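Local structure of Adenylate/guanylate cyclase/hydrolase, alpha/beta fold family (Ruegeria pomeroyi, 3MR7) at residues A12-G17 / R122-S127; G99-D104 / V117-R122. The protein probably serves as an adenylate cyclase, the present chain being its class III nucleotide cyclase catalytic domain from a longer protein that also carries an alpha/beta-hydrolase domain. All coordinates share one frame; numbering follows the deposited sequence.

Contact 1 of 2, residues A12-G17 / R122-S127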
# COMPACT_ATOMS: atom_id res chain seq x y z
N ALA A 12 5.40 -9.17 8.20
CA ALA A 12 5.77 -7.84 7.72
C ALA A 12 4.76 -6.82 8.20
O ALA A 12 3.56 -7.09 8.22
CB ALA A 12 5.88 -7.82 6.17
N ALA A 13 5.24 -5.64 8.56
CA ALA A 13 4.40 -4.52 9.01
C ALA A 13 4.89 -3.15 8.55
O ALA A 13 6.08 -2.91 8.47
CB ALA A 13 4.25 -4.55 10.54
N ASP A 14 3.95 -2.25 8.28
CA ASP A 14 4.25 -0.87 7.87
C ASP A 14 3.19 0.03 8.46
O ASP A 14 2.19 -0.44 8.99
CB ASP A 14 4.21 -0.75 6.34
CG ASP A 14 5.07 0.40 5.78
OD1 ASP A 14 5.52 1.33 6.52
OD2 ASP A 14 5.27 0.35 4.54
N MSE A 15 3.40 1.33 8.39
CA MSE A 15 2.44 2.26 8.94
C MSE A 15 1.61 2.80 7.80
O MSE A 15 2.14 3.19 6.77
CB MSE A 15 3.15 3.44 9.58
CG MSE A 15 2.16 4.32 10.34
SE MSE A 15 2.89 6.05 10.89
CE MSE A 15 1.34 6.78 11.79
N ALA A 16 0.30 2.82 8.00
CA ALA A 16 -0.59 3.32 6.96
C ALA A 16 -0.61 4.83 7.05
O ALA A 16 -0.25 5.40 8.09
CB ALA A 16 -1.98 2.80 7.19
N GLY A 17 -1.03 5.48 5.98
CA GLY A 17 -1.55 6.83 6.10
C GLY A 17 -0.52 7.92 6.09
O GLY A 17 0.67 7.68 5.88
N ARG A 122 4.24 -8.44 0.58
CA ARG A 122 3.11 -8.10 -0.27
C ARG A 122 1.80 -8.14 0.51
O ARG A 122 0.94 -7.27 0.35
CB ARG A 122 3.08 -9.04 -1.47
CG ARG A 122 2.09 -8.64 -2.52
CD ARG A 122 2.31 -7.20 -2.91
NE ARG A 122 1.18 -6.81 -3.72
CZ ARG A 122 0.91 -5.59 -4.15
NH1 ARG A 122 1.70 -4.57 -3.82
NH2 ARG A 122 -0.17 -5.41 -4.90
N LEU A 123 1.64 -9.14 1.37
CA LEU A 123 0.45 -9.24 2.20
C LEU A 123 0.29 -8.00 3.05
O LEU A 123 -0.81 -7.48 3.20
CB LEU A 123 0.49 -10.51 3.04
CG LEU A 123 -0.29 -11.71 2.45
CD1 LEU A 123 -0.36 -11.65 0.94
CD2 LEU A 123 0.28 -13.05 2.91
N GLU A 124 1.40 -7.51 3.61
CA GLU A 124 1.39 -6.29 4.39
C GLU A 124 0.86 -5.15 3.50
O GLU A 124 -0.04 -4.42 3.86
CB GLU A 124 2.80 -6.01 4.92
CG GLU A 124 3.02 -4.60 5.50
CD GLU A 124 3.20 -3.52 4.42
OE1 GLU A 124 4.22 -3.54 3.66
OE2 GLU A 124 2.32 -2.64 4.33
N ALA A 125 1.39 -5.04 2.31
CA ALA A 125 1.08 -3.91 1.46
C ALA A 125 -0.38 -3.86 1.02
O ALA A 125 -0.95 -2.79 0.88
CB ALA A 125 2.01 -3.90 0.26
N ILE A 126 -0.99 -5.01 0.77
CA ILE A 126 -2.38 -4.99 0.35
C ILE A 126 -3.34 -5.07 1.53
O ILE A 126 -4.52 -4.83 1.37
CB ILE A 126 -2.70 -6.15 -0.57
CG1 ILE A 126 -2.73 -7.43 0.29
CG2 ILE A 126 -1.74 -6.15 -1.80
CD1 ILE A 126 -2.78 -8.68 -0.45
N SER A 127 -2.84 -5.41 2.72
CA SER A 127 -3.69 -5.50 3.90
C SER A 127 -4.40 -4.19 4.16
O SER A 127 -3.85 -3.13 3.93
CB SER A 127 -2.85 -5.82 5.13
OG SER A 127 -3.63 -5.70 6.30

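Contact 2 of 2, residues G99-D104 / V117-R122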
# COMPACT_ATOMS: atom_id res chain seq x y z
N GLY A 99 1.16 -8.24 7.33
CA GLY A 99 1.09 -9.47 6.56
C GLY A 99 1.90 -10.58 7.22
O GLY A 99 2.90 -10.36 7.89
N ILE A 100 1.44 -11.80 7.06
CA ILE A 100 2.11 -12.94 7.66
C ILE A 100 2.08 -14.06 6.66
O ILE A 100 1.06 -14.26 6.04
CB ILE A 100 1.37 -13.39 8.91
CG1 ILE A 100 1.35 -12.26 9.93
CG2 ILE A 100 2.05 -14.61 9.50
CD1 ILE A 100 0.64 -12.61 11.17
N ASN A 101 3.18 -14.77 6.47
CA ASN A 101 3.21 -15.88 5.54
C ASN A 101 4.08 -17.00 6.08
O ASN A 101 4.69 -16.85 7.13
CB ASN A 101 3.71 -15.41 4.17
CG ASN A 101 3.74 -16.52 3.15
OD1 ASN A 101 2.86 -17.39 3.14
ND2 ASN A 101 4.74 -16.51 2.29
N ILE A 102 4.15 -18.12 5.38
CA ILE A 102 5.04 -19.21 5.76
C ILE A 102 5.78 -19.82 4.56
O ILE A 102 5.29 -19.78 3.43
CB ILE A 102 4.29 -20.25 6.57
CG1 ILE A 102 4.22 -19.80 8.02
CG2 ILE A 102 4.97 -21.59 6.51
CD1 ILE A 102 3.12 -20.49 8.77
N GLY A 103 6.97 -20.34 4.78
CA GLY A 103 7.70 -20.97 3.70
C GLY A 103 9.04 -21.51 4.15
O GLY A 103 9.47 -21.26 5.28
N ASP A 104 9.67 -22.30 3.29
CA ASP A 104 11.10 -22.57 3.39
C ASP A 104 11.82 -21.31 2.90
O ASP A 104 11.69 -20.92 1.76
CB ASP A 104 11.50 -23.77 2.52
CG ASP A 104 10.99 -25.11 3.06
OD1 ASP A 104 10.57 -25.18 4.23
OD2 ASP A 104 11.01 -26.10 2.30
N VAL A 117 9.28 -14.77 1.86
CA VAL A 117 9.46 -13.45 2.46
C VAL A 117 8.77 -12.36 1.61
O VAL A 117 8.05 -11.50 2.13
CB VAL A 117 10.95 -13.13 2.61
CG1 VAL A 117 11.14 -11.75 3.25
CG2 VAL A 117 11.63 -14.22 3.43
N ASN A 118 8.98 -12.43 0.31
CA ASN A 118 8.35 -11.51 -0.63
C ASN A 118 6.84 -11.52 -0.49
O ASN A 118 6.19 -10.50 -0.59
CB ASN A 118 8.78 -11.82 -2.06
CG ASN A 118 10.21 -11.40 -2.34
OD1 ASN A 118 10.94 -11.05 -1.41
ND2 ASN A 118 10.61 -11.40 -3.60
N VAL A 119 6.30 -12.69 -0.22
CA VAL A 119 4.88 -12.84 -0.05
C VAL A 119 4.37 -12.23 1.27
O VAL A 119 3.26 -11.68 1.32
CB VAL A 119 4.50 -14.32 -0.28
CG1 VAL A 119 3.03 -14.62 0.09
CG2 VAL A 119 4.78 -14.67 -1.72
N ALA A 120 5.18 -12.27 2.32
CA ALA A 120 4.75 -11.67 3.58
C ALA A 120 4.65 -10.16 3.41
O ALA A 120 3.70 -9.51 3.87
CB ALA A 120 5.72 -12.00 4.70
N ALA A 121 5.64 -9.62 2.71
CA ALA A 121 5.76 -8.19 2.44
C ALA A 121 4.59 -7.69 1.63
O ALA A 121 4.02 -6.63 1.93
CB ALA A 121 7.04 -7.94 1.69
N ARG A 122 4.24 -8.44 0.58
CA ARG A 122 3.11 -8.10 -0.27
C ARG A 122 1.80 -8.14 0.51
O ARG A 122 0.94 -7.27 0.35
CB ARG A 122 3.08 -9.04 -1.47
CG ARG A 122 2.09 -8.64 -2.52
CD ARG A 122 2.31 -7.20 -2.91
NE ARG A 122 1.18 -6.81 -3.72
CZ ARG A 122 0.91 -5.59 -4.15
NH1 ARG A 122 1.70 -4.57 -3.82
NH2 ARG A 122 -0.17 -5.41 -4.90

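Contact 1 of 2, residues A12-G17 / R122-S127
The carboxylate oxygen OD1 of D14 accepts two hydrogen bonds, while the CB of the same residue lies against E124. One donor is the next backbone amide: M15 N lies 2.8 Å from D14 OD1, on the anti side and 32° out of the carboxylate plane. The other partner is S19 OG of the second subunit. E124 reaches the strand with a bent chain: CG is anti to the backbone N, and a turn at chi2 (-77°) lays the carboxylate across the D14 side chain, its plane nearly at right angles to that of D14. E124 OE2 comes 3.3 Å from D14 CB. The like charges of D14 OD2 and E124 OE1 are 4.1 Å apart, and R97, in a salt bridge with E124 and a long, weak ion pair with D14, probably offsets their repulsion. Two residues before D14, A12 CB packs 3.8 Å from E124 CB, the small alanine suiting a close approach: the axes of 12-15 and 122-126 come to 7.3 Å, at 33°. The result is a helix laid on a sheet strand beside the dimer interface, consistent with the class III cyclase fold, in which catalysis generally takes place between two such domains.

Contact 2 of 2, residues G99-D104 / V117-R122
N101 and A120 meet where the backbones come nearest, and V119 completes the first shell. N101 CB rests 3.9 Å from A120 CA and 4.0 Å from A120 CB; a small residue suits this close approach, the axes of 99-104 and 117-122 passing 6.3 Å apart. Two residues earlier on the strand, G99 CA lies 3.7 Å from A120 O. Glycine fits there because a side chain would run into that carbonyl. With CG anti to the backbone N (chi1 -179°), the amide of N101 crosses V119 at a slant and brings ND2 to 3.4 Å from both V119 CG1 and V119 CB, a van der Waals contact on the valine's branch. The polar ends of this buried amide find their partners just beyond. ND2 bonds to A116 O in the first turn of the helix, and OD1 bonds to S135 OG on strand 132-135, with a weak bond from I102 N as well. Asparagine thus suits a place that needs both a donor and an acceptor, linking strand 96-107 to the start of the helix and to strand 132-135. A120 also touches I10 of strand 4-15. The helix carries the sequence N118-V119-A120-A121-R122, which matches the asparagine-arginine signature of class III cyclases, here packed antiparallel on a central strand of the domain's alpha/beta sheet.

In the fold
Contacts 1 and 2 are two successive stations of one helix, 115-126, on one sheet, their centres 12 Å apart. Contact 2 uses the middle of the helix against strand 96-107, contact 1 its C-terminal end against strand 4-15; R122 is shared by the segments, though it makes no contact across either. The two strands are antiparallel neighbours, joined here by A12 N to G99 O at 2.8 Å, a probable hydrogen bond. Along the chain the order is 12-17, 99-104, 117-122, 122-127, so contact 2 closes a short connection within the long one. The helix packs across both strands, covering one face of the sheet there, while R122 NH2 bonds to I126 O of the second subunit.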